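PDB 6JIG: GMP reductase from Trypanosoma brucei brucei, which probably catalyses the irreversible NADPH-dependent deamination of GMP to IMP and binds guanine nucleotides at both its catalytic barrel and its CBS module. Local coordinates for residues A[103-106]-A[107-111]; A[245-248]-A[249-252]; A[269-272]-A[273-277]. The protein carries 1 engineered substitution. All blocks are in the same frame, centred on the assembly; numbering follows the deposited sequence.

The three contacts are local and follow one another along the chain, but they serve two different parts of the molecule. Contact 1 lies in the CBS module, through which the enzyme is allosterically regulated, and R103 at its start binds the guanine of a GMP. Contacts 2 and 3 lie on consecutive outer helices of the catalytic barrel, their centres about 16 Å apart; they touch where A245 CB meets L275 CD2 at 3.6 Å. Contact 1 is separate, its centre about 32 Å from that of contact 2 and about 47 Å from that of contact 3. In contact 3 the M271 side chain comes about 7 Å from that of I260, a predicted NAD(+)-binding residue.

Contact 1: A[103-106]-A[107-111]; sequences RIIL and PHETA. With 5GP (guanosine-5'-monophosphate), chain C.
Two torsions bring E109 and I105 together: E109 places CG opposite its carbonyl carbon (chi1 -70°) and then runs extended to the carboxylate, while I105 holds CG1 trans to its own backbone N (chi1 -163°). The carboxylate therefore folds back against the end of strand 104-105, where E109 OE1 accepts a hydrogen bond from L106 N at 2.9 Å (N-H...O 158°). The donor arrives on the anti side of OE1, tilted out of the carboxylate plane. A second bond runs the other way between the same two residues, from E109 N to L106 O at 3.2 Å; this donor sits well above the carbonyl plane. It closes the type I turn L106-E109, so each residue uses its backbone N in the pair. Carbon atoms of two residues crowd the bonded oxygen: I105 CG1 approaches E109 OE1 to 3.3 Å and L106 CG to 3.4 Å, I105 closing the strand and L106 coming just after it. P107, second in the turn, follows L106 directly, its CD 3.5 Å from L106 CB. At the other end of the segment R103 N donates to O6 of the bound GMP at 2.9 Å, and R103 CG lies 3.3 Å from the same O6. R103 also makes a cation-pi contact with W120. T110 is the N-cap of helix 111-118: its side chain caps a backbone N just past the segment, and its own N bonds to E113 OE2. Strand 104-105 is an outermost strand of the CBS sheet, parallel to strand 129-133, and I105 shares backbone bonds with L131 and V133. I105 also packs on I145 of strand 141-146, while V159 of helix 159-162 lies against both I105 and E109.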
ATOM      1  N   ARG A 103      50.617  23.125  20.928  1.00 40.94           N
ATOM      2  CA  ARG A 103      49.904  24.319  21.360  1.00 44.24           C
ATOM      3  C   ARG A 103      50.461  24.823  22.688  1.00 44.41           C
ATOM      4  O   ARG A 103      50.760  24.039  23.598  1.00 43.30           O
ATOM      5  CB  ARG A 103      48.404  24.035  21.488  1.00 47.20           C
ATOM      6  CG  ARG A 103      47.750  23.456  20.220  1.00 44.84           C
ATOM      7  CD  ARG A 103      47.940  24.391  19.021  1.00 47.39           C
ATOM      8  NE  ARG A 103      47.163  25.615  19.176  1.00 46.11           N
ATOM      9  CZ  ARG A 103      47.254  26.673  18.382  1.00 48.22           C
ATOM     10  NH1 ARG A 103      48.089  26.670  17.350  1.00 48.03           N
ATOM     11  NH2 ARG A 103      46.495  27.738  18.619  1.00 49.64           N
ATOM     12  N   ILE A 104      50.591  26.148  22.797  1.00 43.87           N
ATOM     13  CA  ILE A 104      51.236  26.766  23.948  1.00 48.10           C
ATOM     14  C   ILE A 104      50.325  27.835  24.534  1.00 48.85           C
ATOM     15  O   ILE A 104      49.313  28.219  23.951  1.00 44.63           O
ATOM     16  CB  ILE A 104      52.621  27.363  23.600  1.00 46.18           C
ATOM     17  CG1 ILE A 104      52.574  28.205  22.327  1.00 55.18           C
ATOM     18  CG2 ILE A 104      53.636  26.267  23.428  1.00 48.14           C
ATOM     19  CD1 ILE A 104      52.126  29.612  22.518  1.00 51.82           C
ATOM     20  N   ILE A 105      50.724  28.332  25.702  1.00 49.25           N
ATOM     21  CA  ILE A 105      50.026  29.417  26.373  1.00 49.15           C
ATOM     22  C   ILE A 105      51.055  30.159  27.214  1.00 50.11           C
ATOM     23  O   ILE A 105      52.122  29.628  27.529  1.00 48.97           O
ATOM     24  CB  ILE A 105      48.859  28.883  27.235  1.00 49.66           C
ATOM     25  CG1 ILE A 105      47.891  30.008  27.602  1.00 53.08           C
ATOM     26  CG2 ILE A 105      49.392  28.139  28.459  1.00 47.35           C
ATOM     27  CD1 ILE A 105      46.635  29.519  28.257  1.00 54.45           C
ATOM     28  N   LEU A 106      50.731  31.410  27.574  1.00 54.21           N
ATOM     29  CA  LEU A 106      51.674  32.219  28.339  1.00 53.86           C
ATOM     30  C   LEU A 106      51.285  32.247  29.815  1.00 55.00           C
ATOM     31  O   LEU A 106      50.108  32.081  30.157  1.00 55.23           O
ATOM     32  CB  LEU A 106      51.725  33.643  27.777  1.00 53.33           C
ATOM     33  CG  LEU A 106      51.926  33.671  26.257  1.00 56.45           C
ATOM     34  CD1 LEU A 106      51.653  35.054  25.676  1.00 58.77           C
ATOM     35  CD2 LEU A 106      53.318  33.196  25.880  1.00 56.03           C
ATOM     36  N   PRO A 107      52.251  32.439  30.723  1.00 57.33           N
ATOM     37  CA  PRO A 107      51.960  32.189  32.146  1.00 57.35           C
ATOM     38  C   PRO A 107      51.012  33.192  32.778  1.00 57.50           C
ATOM     39  O   PRO A 107      50.328  32.836  33.745  1.00 56.17           O
ATOM     40  CB  PRO A 107      53.347  32.229  32.804  1.00 56.91           C
ATOM     41  CG  PRO A 107      54.196  32.983  31.864  1.00 57.12           C
ATOM     42  CD  PRO A 107      53.682  32.691  30.493  1.00 53.93           C
ATOM     43  N   HIS A 108      50.934  34.423  32.270  1.00 59.08           N
ATOM     44  CA  HIS A 108      50.054  35.425  32.863  1.00 59.15           C
ATOM     45  C   HIS A 108      48.628  35.347  32.336  1.00 60.25           C
ATOM     46  O   HIS A 108      47.785  36.152  32.744  1.00 58.29           O
ATOM     47  CB  HIS A 108      50.615  36.833  32.631  1.00 61.24           C
ATOM     48  CG  HIS A 108      51.946  37.072  33.276  1.00 61.49           C
ATOM     49  ND1 HIS A 108      52.406  36.325  34.340  1.00 61.37           N
ATOM     50  CD2 HIS A 108      52.922  37.970  32.999  1.00 65.59           C
ATOM     51  CE1 HIS A 108      53.606  36.750  34.689  1.00 62.08           C
ATOM     52  NE2 HIS A 108      53.943  37.748  33.892  1.00 69.41           N
ATOM     53  N   GLU A 109      48.332  34.395  31.454  1.00 58.89           N
ATOM     54  CA  GLU A 109      46.988  34.248  30.924  1.00 57.01           C
ATOM     55  C   GLU A 109      46.079  33.580  31.956  1.00 54.71           C
ATOM     56  O   GLU A 109      46.531  33.009  32.949  1.00 55.91           O
ATOM     57  CB  GLU A 109      47.018  33.457  29.616  1.00 55.90           C
ATOM     58  CG  GLU A 109      47.644  34.233  28.469  1.00 56.51           C
ATOM     59  CD  GLU A 109      47.542  33.517  27.135  1.00 57.68           C
ATOM     60  OE1 GLU A 109      48.584  33.043  26.635  1.00 57.21           O
ATOM     61  OE2 GLU A 109      46.419  33.432  26.584  1.00 61.96           O
ATOM     62  N   THR A 110      44.777  33.665  31.706  1.00 56.67           N
ATOM     63  CA  THR A 110      43.765  33.193  32.639  1.00 59.23           C
ATOM     64  C   THR A 110      43.353  31.757  32.326  1.00 59.94           C
ATOM     65  O   THR A 110      43.611  31.227  31.242  1.00 58.58           O
ATOM     66  CB  THR A 110      42.531  34.101  32.599  1.00 57.65           C
ATOM     67  OG1 THR A 110      41.824  33.891  31.371  1.00 56.97           O
ATOM     68  CG2 THR A 110      42.944  35.561  32.693  1.00 57.42           C
ATOM     69  N   ALA A 111      42.689  31.133  33.299  1.00 58.83           N
ATOM     70  CA  ALA A 111      42.131  29.805  33.073  1.00 58.63           C
ATOM     71  C   ALA A 111      41.082  29.831  31.968  1.00 58.19           C
ATOM     72  O   ALA A 111      40.980  28.883  31.182  1.00 57.43           O
ATOM     73  CB  ALA A 111      41.547  29.255  34.376  1.00 58.30           C
TER
HETATM   74  P   5GP C 602      45.155  14.136  25.135  1.00 71.80           P
HETATM   75  O1P 5GP C 602      45.667  13.033  26.033  1.00 64.00           O
HETATM   76  O2P 5GP C 602      46.077  15.332  25.017  1.00 55.04           O
HETATM   77  O3P 5GP C 602      43.659  14.384  25.140  1.00 66.18           O
HETATM   78  O5' 5GP C 602      45.386  13.575  23.674  1.00 57.91           O
HETATM   79  C5' 5GP C 602      46.287  14.266  22.840  1.00 49.09           C
HETATM   80  C4' 5GP C 602      46.081  13.922  21.400  1.00 45.59           C
HETATM   81  O4' 5GP C 602      46.006  15.175  20.658  1.00 41.27           O
HETATM   82  C3' 5GP C 602      47.260  13.143  20.825  1.00 44.94           C
HETATM   83  O3' 5GP C 602      46.823  12.207  19.839  1.00 40.68           O
HETATM   84  C2' 5GP C 602      48.108  14.249  20.204  1.00 41.24           C
HETATM   85  O2' 5GP C 602      49.003  13.840  19.194  1.00 41.83           O
HETATM   86  C1' 5GP C 602      47.032  15.208  19.690  1.00 42.80           C
HETATM   87  N9  5GP C 602      47.536  16.572  19.549  1.00 41.02           N
HETATM   88  C8  5GP C 602      47.703  17.197  18.373  1.00 40.99           C
HETATM   89  N7  5GP C 602      48.242  18.410  18.585  1.00 41.40           N
HETATM   90  C5  5GP C 602      48.449  18.539  19.918  1.00 42.18           C
HETATM   91  C6  5GP C 602      48.975  19.562  20.696  1.00 41.58           C
HETATM   92  O6  5GP C 602      49.370  20.615  20.155  1.00 43.30           O
HETATM   93  N1  5GP C 602      49.054  19.405  22.022  1.00 41.70           N
HETATM   94  C2  5GP C 602      48.626  18.280  22.616  1.00 43.30           C
HETATM   95  N2  5GP C 602      48.734  18.179  23.967  1.00 43.02           N
HETATM   96  N3  5GP C 602      48.096  17.254  21.881  1.00 43.20           N
HETATM   97  C4  5GP C 602      48.004  17.371  20.529  1.00 42.29           C

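Contact 2: A[245-248]-A[249-252]; sequences AIRL and VEAG
The carboxylate of E250 divides its oxygens between two residues of the preceding turn: E250 OE2 lies 3.6 Å from I246 CG2, while E250 OE1 turns to R247 and stands 4.0 Å from its CA. The guanidinium of R247 is not stacked on this carboxylate; R247 NE remains 5.9 Å from E250 OE1, where opposite charges may attract weakly without forming a salt bridge. I246 and E250 run side by side in the same direction, because I246 CG2 is trans to its backbone N and the glutamate chain is extended beyond CG, E250 CG resting 3.5 Å from I246 O. V249 presses CG2 against A245 O at 3.3 Å. The backbone bonds beneath are fairly straight from V249 N to A245 O and from E250 N to I246 O; the one from A251 N to R247 O, 2.9 Å long, is more bent (140°). Around the turn, R247 reaches toward helix 81-93, where it meets I81, E82 and C85, and L248 packs on A233, V235 and L256 of the barrel strands. G252, with a positive phi of 123°, is the first residue to leave helical angles, and its N bonds back into the last turn, to V249 O at 3.0 Å and weakly to L248 O at 3.1 Å. This Schellman motif ends helix 239-251 of a beta-alpha-beta unit in the TIM barrel, before strand 255-259.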
ATOM      1  N   ALA A 245      46.386  20.944  -5.948  1.00 42.01           N
ATOM      2  CA  ALA A 245      47.238  19.783  -5.710  1.00 40.52           C
ATOM      3  C   ALA A 245      48.499  20.168  -4.951  1.00 42.31           C
ATOM      4  O   ALA A 245      48.914  19.478  -4.010  1.00 38.58           O
ATOM      5  CB  ALA A 245      47.612  19.133  -7.037  1.00 40.39           C
ATOM      6  N   ILE A 246      49.154  21.243  -5.387  1.00 39.89           N
ATOM      7  CA  ILE A 246      50.391  21.665  -4.731  1.00 41.76           C
ATOM      8  C   ILE A 246      50.136  21.937  -3.258  1.00 37.16           C
ATOM      9  O   ILE A 246      50.874  21.470  -2.383  1.00 43.51           O
ATOM     10  CB  ILE A 246      50.978  22.901  -5.439  1.00 41.11           C
ATOM     11  CG1 ILE A 246      51.677  22.493  -6.734  1.00 45.12           C
ATOM     12  CG2 ILE A 246      51.965  23.629  -4.511  1.00 44.46           C
ATOM     13  CD1 ILE A 246      51.654  23.582  -7.816  1.00 44.79           C
ATOM     14  N   ARG A 247      49.067  22.676  -2.962  1.00 39.24           N
ATOM     15  CA  ARG A 247      48.769  23.039  -1.580  1.00 41.04           C
ATOM     16  C   ARG A 247      48.323  21.838  -0.747  1.00 43.83           C
ATOM     17  O   ARG A 247      48.627  21.772   0.451  1.00 38.90           O
ATOM     18  CB  ARG A 247      47.727  24.155  -1.572  1.00 42.63           C
ATOM     19  CG  ARG A 247      48.295  25.454  -2.196  1.00 45.39           C
ATOM     20  CD  ARG A 247      47.260  26.544  -2.397  1.00 45.39           C
ATOM     21  NE  ARG A 247      46.568  26.867  -1.157  1.00 46.61           N
ATOM     22  CZ  ARG A 247      45.544  27.711  -1.075  1.00 51.54           C
ATOM     23  NH1 ARG A 247      45.107  28.329  -2.165  1.00 52.65           N
ATOM     24  NH2 ARG A 247      44.953  27.933   0.097  1.00 49.77           N
ATOM     25  N   LEU A 248      47.616  20.877  -1.354  1.00 37.58           N
ATOM     26  CA  LEU A 248      47.266  19.659  -0.628  1.00 37.87           C
ATOM     27  C   LEU A 248      48.509  18.875  -0.230  1.00 37.90           C
ATOM     28  O   LEU A 248      48.596  18.363   0.893  1.00 38.00           O
ATOM     29  CB  LEU A 248      46.352  18.778  -1.483  1.00 37.36           C
ATOM     30  CG  LEU A 248      44.914  19.264  -1.671  1.00 39.19           C
ATOM     31  CD1 LEU A 248      44.231  18.482  -2.791  1.00 36.84           C
ATOM     32  CD2 LEU A 248      44.144  19.117  -0.363  1.00 39.40           C
ATOM     33  N   VAL A 249      49.470  18.746  -1.149  1.00 38.67           N
ATOM     34  CA  VAL A 249      50.696  18.026  -0.824  1.00 40.24           C
ATOM     35  C   VAL A 249      51.451  18.741   0.291  1.00 41.13           C
ATOM     36  O   VAL A 249      51.946  18.106   1.230  1.00 40.73           O
ATOM     37  CB  VAL A 249      51.558  17.840  -2.087  1.00 40.97           C
ATOM     38  CG1 VAL A 249      52.910  17.232  -1.737  1.00 41.02           C
ATOM     39  CG2 VAL A 249      50.837  16.919  -3.078  1.00 40.15           C
ATOM     40  N   GLU A 250      51.504  20.078   0.231  1.00 40.95           N
ATOM     41  CA  GLU A 250      52.122  20.853   1.308  1.00 43.26           C
ATOM     42  C   GLU A 250      51.420  20.629   2.637  1.00 43.91           C
ATOM     43  O   GLU A 250      52.065  20.640   3.693  1.00 42.11           O
ATOM     44  CB  GLU A 250      52.105  22.339   0.961  1.00 47.84           C
ATOM     45  CG  GLU A 250      53.167  22.729  -0.035  1.00 51.03           C
ATOM     46  CD  GLU A 250      52.961  24.121  -0.593  1.00 56.04           C
ATOM     47  OE1 GLU A 250      52.038  24.836  -0.124  1.00 57.51           O
ATOM     48  OE2 GLU A 250      53.734  24.494  -1.505  1.00 56.63           O
ATOM     49  N   ALA A 251      50.101  20.426   2.610  1.00 41.88           N
ATOM     50  CA  ALA A 251      49.356  20.194   3.837  1.00 41.00           C
ATOM     51  C   ALA A 251      49.540  18.785   4.377  1.00 42.39           C
ATOM     52  O   ALA A 251      49.189  18.534   5.534  1.00 42.23           O
ATOM     53  CB  ALA A 251      47.867  20.478   3.617  1.00 45.99           C
ATOM     54  N   GLY A 252      50.077  17.863   3.580  1.00 39.90           N
ATOM     55  CA  GLY A 252      50.394  16.549   4.101  1.00 39.07           C
ATOM     56  C   GLY A 252      49.729  15.392   3.371  1.00 39.23           C
ATOM     57  O   GLY A 252      49.862  14.244   3.809  1.00 38.78           O
TER

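Contact 3: A[269-272]-A[273-277]; sequences INMV and KRLKG
Helix 266-277 is the crossover helix of a beta-alpha-beta unit in the TIM barrel, linking strand 255-259 to strand 285-291, and this contact covers its last turns. Regular i to i+4 bonds hold the backbone, from K273 N to I269 O through K276 N to V272 O, the latter 2.9 Å long. Two side-chain pairs, I269 with K273 and M271 with L275, keep this spacing; M271 and R274 are three apart. K273 lies beside I269 and points the same way, with K273 CE 4.1 Å from I269 CG2. L275 sets CG only 3.2 Å from M271 O and reaches CD1 across to M271 CG at 4.1 Å. V272 packs on A288 and L275 on I286, both of strand 285-291. M271 touches D241 and R274 touches M242, both of helix 239-251. K276 covers V272 O with CG at 3.3 Å, and its NZ forms a salt bridge with D306. L275 O accepts a hydrogen bond from T281 OG1 beyond the helix. The distinctive pairing is that of M271 and R274. M271 swings CG trans to its backbone N (chi1 -170°) and bends at chi2, which brings SD round to the arginine. R274 bends at chi3, laying one guanidinium face over N270 O, which sits 3.7 Å above the plane and toward its rim. From there R274 NH2 donates a weak hydrogen bond to M271 SD, at 3.5 Å with an N-H...S angle of 142°.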
ATOM      1  N   ILE A 269      44.436  12.408 -18.621  1.00 37.15           N
ATOM      2  CA  ILE A 269      45.793  11.954 -18.915  1.00 40.80           C
ATOM      3  C   ILE A 269      46.794  13.094 -18.753  1.00 41.77           C
ATOM      4  O   ILE A 269      47.912  12.905 -18.250  1.00 41.05           O
ATOM      5  CB  ILE A 269      45.844  11.360 -20.333  1.00 39.50           C
ATOM      6  CG1 ILE A 269      45.176   9.977 -20.367  1.00 39.80           C
ATOM      7  CG2 ILE A 269      47.266  11.295 -20.862  1.00 43.30           C
ATOM      8  CD1 ILE A 269      44.731   9.557 -21.765  1.00 41.52           C
ATOM      9  N   ASN A 270      46.405  14.294 -19.178  1.00 42.32           N
ATOM     10  CA  ASN A 270      47.312  15.435 -19.107  1.00 44.46           C
ATOM     11  C   ASN A 270      47.456  15.950 -17.682  1.00 45.21           C
ATOM     12  O   ASN A 270      48.524  16.453 -17.311  1.00 43.68           O
ATOM     13  CB  ASN A 270      46.824  16.535 -20.049  1.00 42.71           C
ATOM     14  CG  ASN A 270      46.993  16.156 -21.504  1.00 42.90           C
ATOM     15  OD1 ASN A 270      47.827  15.312 -21.839  1.00 47.46           O
ATOM     16  ND2 ASN A 270      46.213  16.779 -22.380  1.00 45.31           N
ATOM     17  N   MET A 271      46.405  15.826 -16.866  1.00 40.71           N
ATOM     18  CA  MET A 271      46.536  16.175 -15.457  1.00 44.42           C
ATOM     19  C   MET A 271      47.492  15.222 -14.745  1.00 43.09           C
ATOM     20  O   MET A 271      48.316  15.658 -13.930  1.00 41.09           O
ATOM     21  CB  MET A 271      45.163  16.175 -14.781  1.00 41.43           C
ATOM     22  CG  MET A 271      45.171  16.753 -13.376  1.00 42.20           C
ATOM     23  SD  MET A 271      45.616  18.513 -13.418  1.00 44.85           S
ATOM     24  CE  MET A 271      45.658  18.875 -11.671  1.00 43.10           C
ATOM     25  N   VAL A 272      47.412  13.923 -15.055  1.00 40.71           N
ATOM     26  CA  VAL A 272      48.350  12.960 -14.475  1.00 41.85           C
ATOM     27  C   VAL A 272      49.777  13.300 -14.888  1.00 43.93           C
ATOM     28  O   VAL A 272      50.700  13.287 -14.064  1.00 41.67           O
ATOM     29  CB  VAL A 272      47.993  11.525 -14.894  1.00 40.21           C
ATOM     30  CG1 VAL A 272      49.077  10.564 -14.407  1.00 40.86           C
ATOM     31  CG2 VAL A 272      46.632  11.116 -14.335  1.00 39.64           C
ATOM     32  N   LYS A 273      49.980  13.575 -16.178  1.00 44.06           N
ATOM     33  CA  LYS A 273      51.316  13.927 -16.652  1.00 45.39           C
ATOM     34  C   LYS A 273      51.829  15.191 -15.969  1.00 44.14           C
ATOM     35  O   LYS A 273      53.003  15.266 -15.591  1.00 44.66           O
ATOM     36  CB  LYS A 273      51.306  14.107 -18.169  1.00 44.37           C
ATOM     37  CG  LYS A 273      51.232  12.795 -18.947  1.00 47.45           C
ATOM     38  CD  LYS A 273      51.212  13.054 -20.453  1.00 50.51           C
ATOM     39  CE  LYS A 273      51.283  11.748 -21.246  1.00 54.05           C
ATOM     40  NZ  LYS A 273      50.957  11.932 -22.699  1.00 55.38           N
ATOM     41  N   ARG A 274      50.958  16.189 -15.799  1.00 42.11           N
ATOM     42  CA  ARG A 274      51.360  17.424 -15.132  1.00 46.33           C
ATOM     43  C   ARG A 274      51.749  17.170 -13.683  1.00 48.61           C
ATOM     44  O   ARG A 274      52.735  17.734 -13.188  1.00 44.62           O
ATOM     45  CB  ARG A 274      50.231  18.448 -15.207  1.00 46.94           C
ATOM     46  CG  ARG A 274      50.620  19.850 -14.782  1.00 49.79           C
ATOM     47  CD  ARG A 274      49.789  20.896 -15.534  1.00 56.46           C
ATOM     48  NE  ARG A 274      48.372  20.542 -15.546  1.00 61.79           N
ATOM     49  CZ  ARG A 274      47.675  20.190 -16.628  1.00 59.51           C
ATOM     50  NH1 ARG A 274      48.254  20.150 -17.826  1.00 59.77           N
ATOM     51  NH2 ARG A 274      46.390  19.874 -16.509  1.00 50.73           N
ATOM     52  N   LEU A 275      50.986  16.324 -12.988  1.00 43.33           N
ATOM     53  CA  LEU A 275      51.263  16.047 -11.585  1.00 43.92           C
ATOM     54  C   LEU A 275      52.557  15.261 -11.417  1.00 44.91           C
ATOM     55  O   LEU A 275      53.316  15.502 -10.470  1.00 46.24           O
ATOM     56  CB  LEU A 275      50.088  15.292 -10.957  1.00 41.99           C
ATOM     57  CG  LEU A 275      48.823  16.141 -10.812  1.00 43.79           C
ATOM     58  CD1 LEU A 275      47.631  15.248 -10.502  1.00 42.12           C
ATOM     59  CD2 LEU A 275      49.002  17.197  -9.724  1.00 40.70           C
ATOM     60  N   LYS A 276      52.827  14.311 -12.313  1.00 43.11           N
ATOM     61  CA  LYS A 276      54.089  13.587 -12.220  1.00 45.23           C
ATOM     62  C   LYS A 276      55.256  14.456 -12.664  1.00 50.92           C
ATOM     63  O   LYS A 276      56.394  14.201 -12.257  1.00 52.01           O
ATOM     64  CB  LYS A 276      54.057  12.299 -13.061  1.00 46.12           C
ATOM     65  CG  LYS A 276      52.961  11.280 -12.696  1.00 46.29           C
ATOM     66  CD  LYS A 276      53.173  10.662 -11.313  1.00 44.60           C
ATOM     67  CE  LYS A 276      54.027   9.407 -11.356  1.00 42.65           C
ATOM     68  NZ  LYS A 276      54.312   8.937  -9.980  1.00 42.52           N
ATOM     69  N   GLY A 277      54.995  15.481 -13.478  1.00 48.26           N
ATOM     70  CA  GLY A 277      56.060  16.313 -14.005  1.00 53.61           C
ATOM     71  C   GLY A 277      56.508  17.450 -13.112  1.00 54.59           C
ATOM     72  O   GLY A 277      57.547  18.058 -13.391  1.00 54.35           O
TER